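Folylpolyglutamate synthase protein FOLC (Mycobacterium tuberculosis, PDB 2VOS) probably catalyses the ATP-dependent addition of L-glutamate to dihydropteroate and, in successive steps, to tetrahydrofolate, giving folylpolyglutamates. Local coordinates at residues Y64-I69 with N185-P190; V401-N406 with V430-N435. One frame throughout, in Å; residues are numbered along the deposited sequence.

Contact 1: residues Y64-I69 with N185-P190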
loop_
_atom_site.group_PDB
_atom_site.type_symbol
_atom_site.label_atom_id
_atom_site.label_comp_id
_atom_site.label_asym_id
_atom_site.label_seq_id
_atom_site.Cartn_x
_atom_site.Cartn_y
_atom_site.Cartn_z
ATOM N N TYR A 64 1.148 -7.756 21.868
ATOM C CA TYR A 64 -0.180 -7.786 21.275
ATOM C C TYR A 64 -0.002 -8.707 20.106
ATOM O O TYR A 64 1.108 -8.903 19.614
ATOM C CB TYR A 64 -0.611 -6.373 20.775
ATOM C CG TYR A 64 0.589 -5.582 20.228
ATOM C CD1 TYR A 64 1.092 -5.802 18.946
ATOM C CD2 TYR A 64 1.211 -4.655 21.019
ATOM C CE1 TYR A 64 2.221 -5.117 18.475
ATOM C CE2 TYR A 64 2.331 -3.933 20.567
ATOM C CZ TYR A 64 2.830 -4.186 19.332
ATOM O OH TYR A 64 3.892 -3.434 18.954
ATOM N N PRO A 65 -1.087 -9.299 19.642
ATOM C CA PRO A 65 -1.049 -10.136 18.433
ATOM C C PRO A 65 -1.145 -9.243 17.207
ATOM O O PRO A 65 -1.676 -8.112 17.340
ATOM C CB PRO A 65 -2.343 -10.961 18.549
ATOM C CG PRO A 65 -3.283 -10.007 19.214
ATOM C CD PRO A 65 -2.411 -9.289 20.290
ATOM N N SER A 66 -0.625 -9.696 16.066
ATOM C CA SER A 66 -0.609 -8.901 14.832
ATOM C C SER A 66 -1.182 -9.690 13.679
ATOM O O SER A 66 -1.134 -10.929 13.650
ATOM C CB SER A 66 0.848 -8.558 14.387
ATOM O OG SER A 66 1.524 -7.647 15.280
ATOM N N ILE A 67 -1.653 -8.966 12.680
ATOM C CA ILE A 67 -1.953 -9.545 11.397
ATOM C C ILE A 67 -0.968 -8.876 10.432
ATOM O O ILE A 67 -0.877 -7.628 10.381
ATOM C CB ILE A 67 -3.421 -9.167 10.986
ATOM C CG1 ILE A 67 -4.422 -9.743 12.010
ATOM C CG2 ILE A 67 -3.749 -9.593 9.538
ATOM C CD1 ILE A 67 -5.811 -9.042 11.916
ATOM N N HIS A 68 -0.231 -9.700 9.702
ATOM C CA HIS A 68 1.018 -9.336 9.073
ATOM C C HIS A 68 0.825 -9.499 7.582
ATOM O O HIS A 68 0.406 -10.547 7.099
ATOM C CB HIS A 68 2.149 -10.231 9.612
ATOM C CG HIS A 68 3.529 -9.684 9.374
ATOM N ND1 HIS A 68 4.675 -10.384 9.689
ATOM C CD2 HIS A 68 3.941 -8.490 8.880
ATOM C CE1 HIS A 68 5.734 -9.646 9.393
ATOM N NE2 HIS A 68 5.314 -8.487 8.909
ATOM N N ILE A 69 1.109 -8.452 6.809
ATOM C CA ILE A 69 0.697 -8.451 5.423
ATOM C C ILE A 69 1.868 -8.227 4.449
ATOM O O ILE A 69 2.604 -7.222 4.566
ATOM C CB ILE A 69 -0.399 -7.323 5.185
ATOM C CG1 ILE A 69 -1.642 -7.593 6.084
ATOM C CG2 ILE A 69 -0.754 -7.195 3.737
ATOM C CD1 ILE A 69 -2.444 -6.282 6.403
ATOM N N ASN A 185 9.595 -8.270 10.521
ATOM C CA ASN A 185 9.469 -9.727 10.658
ATOM C C ASN A 185 10.025 -10.235 12.012
ATOM O O ASN A 185 10.759 -11.196 12.059
ATOM C CB ASN A 185 10.118 -10.442 9.476
ATOM C CG ASN A 185 9.644 -11.884 9.338
ATOM O OD1 ASN A 185 8.516 -12.202 9.720
ATOM N ND2 ASN A 185 10.487 -12.750 8.784
ATOM N N VAL A 186 9.643 -9.595 13.102
ATOM C CA VAL A 186 10.071 -9.980 14.424
ATOM C C VAL A 186 8.826 -10.168 15.296
ATOM O O VAL A 186 8.915 -10.045 16.525
ATOM C CB VAL A 186 10.959 -8.839 15.078
ATOM C CG1 VAL A 186 12.307 -8.858 14.457
ATOM C CG2 VAL A 186 10.313 -7.438 14.881
ATOM N N ILE A 187 7.667 -10.435 14.668
ATOM C CA ILE A 187 6.408 -10.500 15.395
ATOM C C ILE A 187 5.707 -11.874 15.495
ATOM O O ILE A 187 4.772 -12.021 16.362
ATOM C CB ILE A 187 5.404 -9.497 14.865
ATOM C CG1 ILE A 187 5.245 -9.608 13.338
ATOM C CG2 ILE A 187 5.878 -8.126 15.251
ATOM C CD1 ILE A 187 4.159 -8.600 12.763
ATOM N N ASN A 188 6.125 -12.853 14.655
ATOM C CA ASN A 188 5.584 -14.199 14.742
ATOM C C ASN A 188 4.052 -14.109 14.631
ATOM O O ASN A 188 3.349 -14.676 15.435
ATOM C CB ASN A 188 6.016 -14.812 16.087
ATOM C CG ASN A 188 5.756 -16.308 16.186
ATOM O OD1 ASN A 188 5.707 -17.026 15.183
ATOM N ND2 ASN A 188 5.611 -16.794 17.412
ATOM N N ALA A 189 3.533 -13.412 13.621
ATOM C CA ALA A 189 2.122 -13.107 13.579
ATOM C C ALA A 189 1.249 -14.365 13.507
ATOM O O ALA A 189 1.556 -15.302 12.741
ATOM C CB ALA A 189 1.828 -12.195 12.435
ATOM N N PRO A 190 0.138 -14.372 14.277
ATOM C CA PRO A 190 -0.768 -15.553 14.184
ATOM C C PRO A 190 -1.549 -15.590 12.831
ATOM O O PRO A 190 -2.116 -16.635 12.459
ATOM C CB PRO A 190 -1.724 -15.363 15.361
ATOM C CG PRO A 190 -1.657 -13.845 15.689
ATOM C CD PRO A 190 -0.274 -13.401 15.325
HETATM O O HOH W 1 1.950 -11.280 16.695
HETATM O O HOH W 2 5.003 -12.853 11.134
#
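Ile187 lays its terminal methyl on the imidazole of His68: CD1 stands 3.6 Å from the ring centroid and 13° off the ring normal, a CH-pi contact over the middle of one face. The same methyl reaches back along the strand to Ser66, where CD1 lies 3.7 Å from CB, so it serves two alternate residues of strand 66-70, Ser66 and His68, whose CB atoms point toward the loop. Ile187 gets there with CG1 lodged between its own backbone N and carbonyl carbon (chi1 51°) and the chain then extended to CD1. Ala189 continues the apolar seam, its CB meeting CB of His68 at 3.5 Å. Beyond it Pro190 closes the end, CG lying against CB of Pro65, while its CD packs 3.1 Å from the carbonyl O of Ser66, a buried oxygen with no hydrogen-bond partner in the model.

No direct hydrogen bond crosses between the segments; water does that work. One molecule lies in the plane of the imidazole at its edge, is hydrogen-bonded to ND1 of His68 at 2.9 Å and accepts a hydrogen bond from the backbone N of Ala189. A second donates to Ile187 O and takes a weak bond from Ser66 N. Across CE1 from ND1, NE2 of His68 is hydrogen-bonded to Thr184 OG1; polar partners at both nitrogens would hold the ring's rotation beneath the methyl. OD1 of Asn185 comes only to 3.8 Å from CE1 of His68, near the ring plane, and ND2 of Asn185 is held by the carbonyl oxygens of Arg180 and Gly218.

Strand 66-70 runs between strands 170-174 and 191-194 in the mainly parallel sheet of the P-loop-type Mur ligase middle domain, and the loop leading into strand 191-194 packs here against one face of that sheet.

Contact 2: residues V401-N406 with V430-N435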
loop_
_atom_site.group_PDB
_atom_site.type_symbol
_atom_site.label_atom_id
_atom_site.label_comp_id
_atom_site.label_asym_id
_atom_site.label_seq_id
_atom_site.Cartn_x
_atom_site.Cartn_y
_atom_site.Cartn_z
ATOM N N VAL A 401 -0.519 11.955 -22.391
ATOM C CA VAL A 401 0.124 11.944 -21.104
ATOM C C VAL A 401 1.043 13.164 -20.974
ATOM O O VAL A 401 1.653 13.606 -21.966
ATOM C CB VAL A 401 0.820 10.584 -20.917
ATOM C CG1 VAL A 401 1.939 10.370 -22.016
ATOM C CG2 VAL A 401 1.327 10.417 -19.506
ATOM N N VAL A 402 1.095 13.746 -19.774
ATOM C CA VAL A 402 2.078 14.789 -19.447
ATOM C C VAL A 402 3.050 14.142 -18.482
ATOM O O VAL A 402 2.643 13.722 -17.397
ATOM C CB VAL A 402 1.393 15.973 -18.699
ATOM C CG1 VAL A 402 2.400 17.139 -18.503
ATOM C CG2 VAL A 402 0.143 16.438 -19.484
ATOM N N VAL A 403 4.316 14.042 -18.866
ATOM C CA VAL A 403 5.335 13.431 -18.018
ATOM C C VAL A 403 6.090 14.506 -17.280
ATOM O O VAL A 403 6.324 15.597 -17.804
ATOM C CB VAL A 403 6.315 12.551 -18.829
ATOM C CG1 VAL A 403 5.579 11.396 -19.505
ATOM C CG2 VAL A 403 6.989 13.348 -19.876
ATOM N N THR A 404 6.440 14.222 -16.029
ATOM C CA THR A 404 7.069 15.204 -15.190
ATOM C C THR A 404 7.945 14.496 -14.152
ATOM O O THR A 404 8.313 13.331 -14.329
ATOM C CB THR A 404 5.987 16.181 -14.566
ATOM O OG1 THR A 404 6.642 17.245 -13.871
ATOM C CG2 THR A 404 5.061 15.473 -13.605
ATOM N N HIS A 405 8.312 15.218 -13.096
ATOM C CA HIS A 405 9.236 14.741 -12.050
ATOM C C HIS A 405 8.516 15.051 -10.747
ATOM O O HIS A 405 8.137 16.204 -10.540
ATOM C CB HIS A 405 10.533 15.561 -12.113
ATOM C CG HIS A 405 11.624 15.064 -11.218
ATOM N ND1 HIS A 405 11.538 15.104 -9.839
ATOM C CD2 HIS A 405 12.837 14.525 -11.507
ATOM C CE1 HIS A 405 12.641 14.595 -9.317
ATOM N NE2 HIS A 405 13.454 14.250 -10.308
ATOM N N ASN A 406 8.341 14.069 -9.871
ATOM C CA ASN A 406 7.523 14.269 -8.673
ATOM C C ASN A 406 8.313 14.815 -7.487
ATOM O O ASN A 406 7.778 14.879 -6.359
ATOM C CB ASN A 406 6.870 12.975 -8.263
ATOM C CG ASN A 406 7.908 11.850 -7.966
ATOM O OD1 ASN A 406 9.090 12.106 -7.705
ATOM N ND2 ASN A 406 7.435 10.602 -8.003
ATOM N N VAL A 430 2.342 12.991 -26.176
ATOM C CA VAL A 430 3.194 13.178 -25.013
ATOM C C VAL A 430 3.548 14.645 -24.807
ATOM O O VAL A 430 3.918 15.338 -25.742
ATOM C CB VAL A 430 4.523 12.360 -25.114
ATOM C CG1 VAL A 430 5.367 12.550 -23.802
ATOM C CG2 VAL A 430 4.232 10.869 -25.420
ATOM N N ARG A 431 3.432 15.122 -23.582
ATOM C CA ARG A 431 3.914 16.458 -23.266
ATOM C C ARG A 431 4.765 16.385 -22.017
ATOM O O ARG A 431 4.710 15.382 -21.277
ATOM C CB ARG A 431 2.726 17.410 -23.126
ATOM C CG ARG A 431 2.172 17.730 -24.525
ATOM C CD ARG A 431 1.011 18.737 -24.470
ATOM N NE ARG A 431 0.455 19.118 -25.787
ATOM C CZ ARG A 431 -0.105 18.266 -26.657
ATOM N NH1 ARG A 431 -0.166 16.945 -26.404
ATOM N NH2 ARG A 431 -0.606 18.727 -27.793
ATOM N N THR A 432 5.546 17.423 -21.756
ATOM C CA THR A 432 6.422 17.428 -20.587
ATOM C C THR A 432 6.168 18.664 -19.741
ATOM O O THR A 432 5.692 19.684 -20.235
ATOM C CB THR A 432 7.933 17.445 -21.000
ATOM O OG1 THR A 432 8.201 18.657 -21.677
ATOM C CG2 THR A 432 8.345 16.241 -21.858
ATOM N N ALA A 433 6.491 18.596 -18.463
ATOM C CA ALA A 433 6.395 19.778 -17.607
ATOM C C ALA A 433 7.448 19.602 -16.515
ATOM O O ALA A 433 7.679 18.479 -16.059
ATOM C CB ALA A 433 4.973 19.910 -16.985
ATOM N N GLU A 434 8.056 20.709 -16.086
ATOM C CA GLU A 434 9.191 20.663 -15.168
ATOM C C GLU A 434 8.799 20.161 -13.793
ATOM O O GLU A 434 9.642 19.584 -13.071
ATOM C CB GLU A 434 9.856 22.037 -15.035
ATOM C CG GLU A 434 10.458 22.595 -16.358
ATOM C CD GLU A 434 11.268 23.899 -16.147
ATOM O OE1 GLU A 434 11.699 24.179 -14.993
ATOM O OE2 GLU A 434 11.480 24.652 -17.133
ATOM N N ASN A 435 7.547 20.396 -13.390
ATOM C CA ASN A 435 7.121 19.963 -12.071
ATOM C C ASN A 435 5.623 19.641 -12.079
ATOM O O ASN A 435 4.890 19.919 -13.057
ATOM C CB ASN A 435 7.446 21.027 -11.015
ATOM C CG ASN A 435 6.741 22.336 -11.282
ATOM O OD1 ASN A 435 5.517 22.367 -11.416
ATOM N ND2 ASN A 435 7.501 23.406 -11.394
#
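Strands 401-403 and 430-432 run parallel, their axes 4.5 Å apart at closest approach and 32° from alignment, joined by Arg431 N to Val401 O (2.8 Å), Val403 N to Arg431 O and Ala433 N to Val403 O. With helix 414-425 between them they form a beta-alpha-beta unit of the Mur ligase glutamate ligase domain, strand 430-432 being the outermost on its side of the sheet.

Val401, Val403, Val430 and Thr432 share one face. Val401 and Val430 lie side by side and point the same way, CG1 to CG2 4.1 Å; further along, CG2 of Val403 meets CG2 of Thr432 at 3.8 Å, and helix 414-425 packs over this pair. On the other face, that of Val402 and Arg431, CG1 of Val402 touches CB of Ala433 just past the strand, and helix 436-451 covers both through Ala439. Asn435 N-caps that helix, OD1 accepting from Asp438 N.

Next to the last backbone bond, a side chain adds a further link. Thr404 swings its hydroxyl anti to the backbone N (chi1 -173°), and OG1 donates to Ala433 O at 2.7 Å, approaching from above the carbonyl plane, 50° out of it.

In the fold
The two contacts belong to different domains and follow one another along the chain, contact 1 closing before contact 2 opens. Their centres are 41 Å apart, on opposite sides of the chain's centre, and their nearest atoms about 22 Å. Contact 1 lies at moderate range from the nucleotide: the side chain of His68 is about 8 Å from that of Lys75, an ADP-binding residue, and about 12 Å from the bound ADP. Contact 2 lies away from the nucleotide site; the side chain of Arg431 is about 14 Å from a bound cobalt ion. Contact 1 fastens a loop to a central strand of its sheet, whereas contact 2 adds an edge strand to another.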